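Local coordinates for AxyAgu115A (Amphibacillus xylanus NBRC 15112, PDB 6NPS), which probably acts as a family GH115 alpha-glucuronidase, a hydrolase that removes glucuronic acid side groups from arabinoglucuronoxylan, at residues T877-V889 with L927-F939. The protein carries 3 engineered substitutions. Sequence-based numbering, arbitrary orientation.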
loop_
_atom_site.group_PDB
_atom_site.type_symbol
_atom_site.label_atom_id
_atom_site.label_comp_id
_atom_site.label_asym_id
_atom_site.label_seq_id
_atom_site.Cartn_x
_atom_site.Cartn_y
_atom_site.Cartn_z
ATOM N N THR A 877 34.864 -14.618 -1.497
ATOM C CA THR A 877 34.136 -15.639 -0.745
ATOM C C THR A 877 34.267 -15.389 0.761
ATOM O O THR A 877 35.172 -14.690 1.221
ATOM C CB THR A 877 34.669 -17.052 -1.074
ATOM O OG1 THR A 877 36.090 -17.077 -0.897
ATOM C CG2 THR A 877 34.359 -17.433 -2.517
ATOM N N MET A 878 33.366 -15.985 1.536
ATOM C CA MET A 878 33.497 -15.966 2.993
ATOM C C MET A 878 32.864 -17.225 3.574
ATOM O O MET A 878 31.667 -17.461 3.389
ATOM C CB MET A 878 32.852 -14.711 3.588
ATOM C CG MET A 878 33.101 -14.573 5.073
ATOM S SD MET A 878 32.350 -13.084 5.751
ATOM C CE MET A 878 33.146 -11.793 4.771
ATOM N N TYR A 879 33.652 -18.031 4.281
ATOM C CA TYR A 879 33.192 -19.336 4.741
ATOM C C TYR A 879 33.079 -19.396 6.263
ATOM O O TYR A 879 33.794 -18.689 6.983
ATOM C CB TYR A 879 34.137 -20.440 4.273
ATOM C CG TYR A 879 34.205 -20.589 2.771
ATOM C CD1 TYR A 879 35.279 -20.088 2.052
ATOM C CD2 TYR A 879 33.190 -21.228 2.070
ATOM C CE1 TYR A 879 35.343 -20.214 0.662
ATOM C CE2 TYR A 879 33.237 -21.355 0.679
ATOM C CZ TYR A 879 34.316 -20.848 -0.016
ATOM O OH TYR A 879 34.372 -20.988 -1.387
ATOM N N ALA A 880 32.176 -20.259 6.741
ATOM C CA ALA A 880 32.124 -20.649 8.143
ATOM C C ALA A 880 31.897 -22.154 8.194
ATOM O O ALA A 880 31.457 -22.765 7.215
ATOM C CB ALA A 880 31.032 -19.873 8.891
ATOM N N GLY A 881 32.214 -22.770 9.330
ATOM C CA GLY A 881 32.020 -24.192 9.518
ATOM C C GLY A 881 30.811 -24.416 10.412
ATOM O O GLY A 881 30.647 -23.729 11.428
ATOM N N ILE A 882 29.963 -25.369 10.022
ATOM C CA ILE A 882 28.872 -25.794 10.899
ATOM C C ILE A 882 28.930 -27.301 11.085
ATOM O O ILE A 882 29.180 -28.054 10.136
ATOM C CB ILE A 882 27.471 -25.374 10.406
ATOM C CG1 ILE A 882 27.060 -26.167 9.175
ATOM C CG2 ILE A 882 27.396 -23.866 10.141
ATOM C CD1 ILE A 882 25.556 -26.260 8.985
ATOM N N GLN A 883 28.692 -27.740 12.317
ATOM C CA GLN A 883 28.593 -29.155 12.606
ATOM C C GLN A 883 27.411 -29.393 13.526
ATOM O O GLN A 883 27.299 -28.757 14.580
ATOM C CB GLN A 883 29.861 -29.676 13.248
ATOM C CG GLN A 883 29.784 -31.135 13.566
ATOM C CD GLN A 883 31.048 -31.615 14.205
ATOM O OE1 GLN A 883 31.852 -30.814 14.677
ATOM N NE2 GLN A 883 31.243 -32.923 14.225
ATOM N N VAL A 884 26.537 -30.304 13.117
ATOM C CA VAL A 884 25.341 -30.663 13.871
ATOM C C VAL A 884 25.569 -32.043 14.456
ATOM O O VAL A 884 25.785 -33.009 13.714
ATOM C CB VAL A 884 24.088 -30.627 12.989
ATOM C CG1 VAL A 884 22.860 -31.168 13.741
ATOM C CG2 VAL A 884 23.861 -29.217 12.507
ATOM N N ASN A 885 25.536 -32.133 15.783
ATOM C CA ASN A 885 25.710 -33.401 16.509
ATOM C C ASN A 885 27.041 -34.012 16.067
ATOM O O ASN A 885 28.080 -33.329 16.133
ATOM C CB ASN A 885 24.475 -34.273 16.291
ATOM C CG ASN A 885 23.194 -33.633 16.830
ATOM O OD1 ASN A 885 23.178 -33.061 17.925
ATOM N ND2 ASN A 885 22.113 -33.741 16.060
ATOM N N GLU A 886 27.072 -35.261 15.603
ATOM C CA GLU A 886 28.326 -35.898 15.235
ATOM C C GLU A 886 28.530 -36.019 13.728
ATOM O O GLU A 886 29.471 -36.691 13.293
ATOM C CB GLU A 886 28.432 -37.273 15.899
ATOM C CG GLU A 886 28.871 -37.211 17.372
ATOM C CD GLU A 886 30.047 -36.237 17.671
ATOM O OE1 GLU A 886 30.181 -35.853 18.855
ATOM O OE2 GLU A 886 30.846 -35.868 16.769
ATOM N N ASN A 887 27.704 -35.360 12.923
ATOM C CA ASN A 887 27.853 -35.443 11.481
ATOM C C ASN A 887 29.130 -34.721 11.037
ATOM O O ASN A 887 29.831 -34.080 11.827
ATOM C CB ASN A 887 26.629 -34.852 10.790
ATOM C CG ASN A 887 25.319 -35.417 11.326
ATOM O OD1 ASN A 887 25.277 -36.551 11.811
ATOM N ND2 ASN A 887 24.252 -34.624 11.266
ATOM N N ASP A 888 29.443 -34.839 9.754
ATOM C CA ASP A 888 30.623 -34.167 9.241
ATOM C C ASP A 888 30.458 -32.655 9.327
ATOM O O ASP A 888 29.346 -32.119 9.250
ATOM C CB ASP A 888 30.894 -34.577 7.797
ATOM C CG ASP A 888 31.268 -36.031 7.669
ATOM O OD1 ASP A 888 31.172 -36.565 6.543
ATOM O OD2 ASP A 888 31.657 -36.639 8.691
ATOM N N VAL A 889 31.585 -31.965 9.515
ATOM C CA VAL A 889 31.586 -30.514 9.418
ATOM C C VAL A 889 31.236 -30.133 7.991
ATOM O O VAL A 889 31.672 -30.779 7.032
ATOM C CB VAL A 889 32.953 -29.943 9.833
ATOM C CG1 VAL A 889 32.920 -28.429 9.834
ATOM C CG2 VAL A 889 33.333 -30.445 11.203
ATOM N N LEU A 927 17.551 -33.439 22.337
ATOM C CA LEU A 927 18.732 -32.602 22.513
ATOM C C LEU A 927 19.666 -32.674 21.304
ATOM O O LEU A 927 20.019 -33.764 20.849
ATOM C CB LEU A 927 19.480 -33.028 23.773
ATOM C CG LEU A 927 20.810 -32.334 24.048
ATOM C CD1 LEU A 927 20.574 -30.863 24.237
ATOM C CD2 LEU A 927 21.499 -32.951 25.290
ATOM N N ASN A 928 20.076 -31.503 20.798
ATOM C CA ASN A 928 20.992 -31.381 19.669
ATOM C C ASN A 928 22.144 -30.451 20.042
ATOM O O ASN A 928 22.007 -29.571 20.899
ATOM C CB ASN A 928 20.294 -30.807 18.395
ATOM C CG ASN A 928 19.316 -31.794 17.757
ATOM O OD1 ASN A 928 19.666 -32.549 16.840
ATOM N ND2 ASN A 928 18.087 -31.798 18.253
ATOM N N LYS A 929 23.277 -30.635 19.369
ATOM C CA LYS A 929 24.440 -29.758 19.481
ATOM C C LYS A 929 24.725 -29.131 18.122
ATOM O O LYS A 929 24.644 -29.815 17.098
ATOM C CB LYS A 929 25.680 -30.525 19.912
ATOM C CG LYS A 929 25.857 -30.731 21.402
ATOM C CD LYS A 929 26.672 -32.010 21.685
ATOM C CE LYS A 929 28.175 -31.910 21.297
ATOM N NZ LYS A 929 28.519 -31.626 19.852
ATOM N N LEU A 930 25.059 -27.839 18.118
ATOM C CA LEU A 930 25.458 -27.121 16.911
ATOM C C LEU A 930 26.790 -26.432 17.177
ATOM O O LEU A 930 26.887 -25.610 18.093
ATOM C CB LEU A 930 24.397 -26.088 16.487
ATOM C CG LEU A 930 24.897 -25.021 15.493
ATOM C CD1 LEU A 930 25.088 -25.611 14.078
ATOM C CD2 LEU A 930 23.988 -23.754 15.441
ATOM N N ARG A 931 27.816 -26.770 16.398
ATOM C CA ARG A 931 29.112 -26.101 16.485
ATOM C C ARG A 931 29.275 -25.175 15.303
ATOM O O ARG A 931 29.049 -25.588 14.160
ATOM C CB ARG A 931 30.262 -27.107 16.512
ATOM C CG ARG A 931 30.288 -27.949 17.746
ATOM C CD ARG A 931 31.448 -28.942 17.775
ATOM N NE ARG A 931 31.435 -29.620 19.064
ATOM C CZ ARG A 931 32.365 -30.463 19.487
ATOM N NH1 ARG A 931 33.400 -30.751 18.716
ATOM N NH2 ARG A 931 32.253 -31.016 20.688
ATOM N N ILE A 932 29.691 -23.939 15.567
ATOM C CA ILE A 932 30.059 -23.000 14.517
ATOM C C ILE A 932 31.560 -22.748 14.607
ATOM O O ILE A 932 32.077 -22.328 15.658
ATOM C CB ILE A 932 29.269 -21.695 14.629
ATOM C CG1 ILE A 932 27.772 -22.038 14.686
ATOM C CG2 ILE A 932 29.631 -20.748 13.497
ATOM C CD1 ILE A 932 26.915 -20.837 14.683
ATOM N N TYR A 933 32.266 -23.037 13.517
ATOM C CA TYR A 933 33.711 -22.850 13.439
ATOM C C TYR A 933 34.018 -21.602 12.627
ATOM O O TYR A 933 33.406 -21.362 11.571
ATOM C CB TYR A 933 34.406 -24.038 12.765
ATOM C CG TYR A 933 34.360 -25.361 13.463
ATOM C CD1 TYR A 933 33.235 -26.173 13.398
ATOM C CD2 TYR A 933 35.472 -25.840 14.153
ATOM C CE1 TYR A 933 33.212 -27.417 14.036
ATOM C CE2 TYR A 933 35.455 -27.078 14.792
ATOM C CZ TYR A 933 34.326 -27.859 14.719
ATOM O OH TYR A 933 34.303 -29.089 15.334
ATOM N N ALA A 934 35.000 -20.829 13.082
ATOM C CA ALA A 934 35.501 -19.749 12.245
ATOM C C ALA A 934 36.389 -20.307 11.149
ATOM O O ALA A 934 37.178 -21.217 11.394
ATOM C CB ALA A 934 36.293 -18.732 13.061
ATOM N N VAL A 935 36.279 -19.737 9.931
ATOM C CA VAL A 935 37.143 -20.126 8.819
ATOM C C VAL A 935 37.709 -18.858 8.170
ATOM O O VAL A 935 38.856 -18.476 8.433
ATOM C CB VAL A 935 36.372 -21.014 7.813
ATOM C CG1 VAL A 935 37.251 -21.408 6.581
ATOM C CG2 VAL A 935 35.808 -22.263 8.525
ATOM N N SER A 936 36.880 -18.149 7.335
ATOM C CA SER A 936 37.289 -16.885 6.759
ATOM C C SER A 936 37.240 -15.762 7.782
ATOM O O SER A 936 36.383 -15.751 8.657
ATOM C CB SER A 936 36.388 -16.491 5.573
ATOM O OG SER A 936 36.299 -17.543 4.639
ATOM N N PRO A 937 38.121 -14.772 7.643
ATOM C CA PRO A 937 37.974 -13.510 8.392
ATOM C C PRO A 937 36.707 -12.746 7.978
ATOM O O PRO A 937 36.147 -12.956 6.903
ATOM C CB PRO A 937 39.223 -12.719 7.995
ATOM C CG PRO A 937 40.201 -13.751 7.412
ATOM C CD PRO A 937 39.335 -14.813 6.801
ATOM N N GLY A 938 36.295 -11.802 8.824
ATOM C CA GLY A 938 35.103 -11.020 8.566
ATOM C C GLY A 938 33.787 -11.614 9.058
ATOM O O GLY A 938 32.729 -10.988 8.877
ATOM N N PHE A 939 33.815 -12.777 9.698
ATOM C CA PHE A 939 32.604 -13.467 10.149
ATOM C C PHE A 939 32.240 -12.962 11.540
ATOM O O PHE A 939 32.938 -13.257 12.515
ATOM C CB PHE A 939 32.838 -14.977 10.119
ATOM C CG PHE A 939 31.662 -15.801 10.599
ATOM C CD1 PHE A 939 30.577 -16.042 9.773
ATOM C CD2 PHE A 939 31.655 -16.344 11.876
ATOM C CE1 PHE A 939 29.480 -16.808 10.226
ATOM C CE2 PHE A 939 30.572 -17.113 12.340
ATOM C CZ PHE A 939 29.492 -17.353 11.508
HETATM O O HOH W 1 37.508 -17.198 1.845
HETATM O O HOH W 2 34.485 -17.680 9.416
#
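Gln883 and Tyr933 meet on one face of an antiparallel strand pair: the phenol OH donates a hydrogen bond to Gln883 OE1 (3.1 Å), nearly along the C=O axis, while OE1 lies at the ring edge and the amide plane is turned 29° from the ring. The glutamine gets there because its chain is fully extended, with CG opposite the backbone N (chi1 180°); its NE2 then reaches back to Asn887 O, tying the type II' turn 884-887 to the strand. Arg931 runs alongside Gln883, pointing the same way, its CD 3.6 Å from OE1 and its guanidinium almost perpendicular to the amide; the charge is paired with Glu849 on strand 847-854. Gly881 pairs with Tyr933, and a CB at this position would come too close to Tyr933 CB. On the other face Val884 CG2 touches Leu930 CD1 (4.1 Å), and Ala880 CB sits over the Phe939 ring in a CH-pi contact, displaced toward the rim. Asn885, the second residue of the turn, still bonds Lys929 O through its backbone N, while OD1, in place of a carbonyl, accepts Lys929 N (2.8 Å); ND2 donates to Asn928 OD1 (2.8 Å), nearly straight and in its own amide plane. An alanine here is likely to leave Lys929 N without this acceptor and Asn928 OD1 short of one donor. At the far end Ser936 OG accepts a hydrogen bond from Tyr879 N (2.7 Å), and a water bridges Tyr879 O, Val935 N and Ser936 O where regular pairing gives way to loop. Strands 879-884 and 890-893 form a beta hairpin, strand 847-854 flanks 927-934 on its far side, and Ile882, Leu930 and Ile932 pack on strand 858-866, consistent with the beta-sandwich of a galactose-binding-like C-terminal domain.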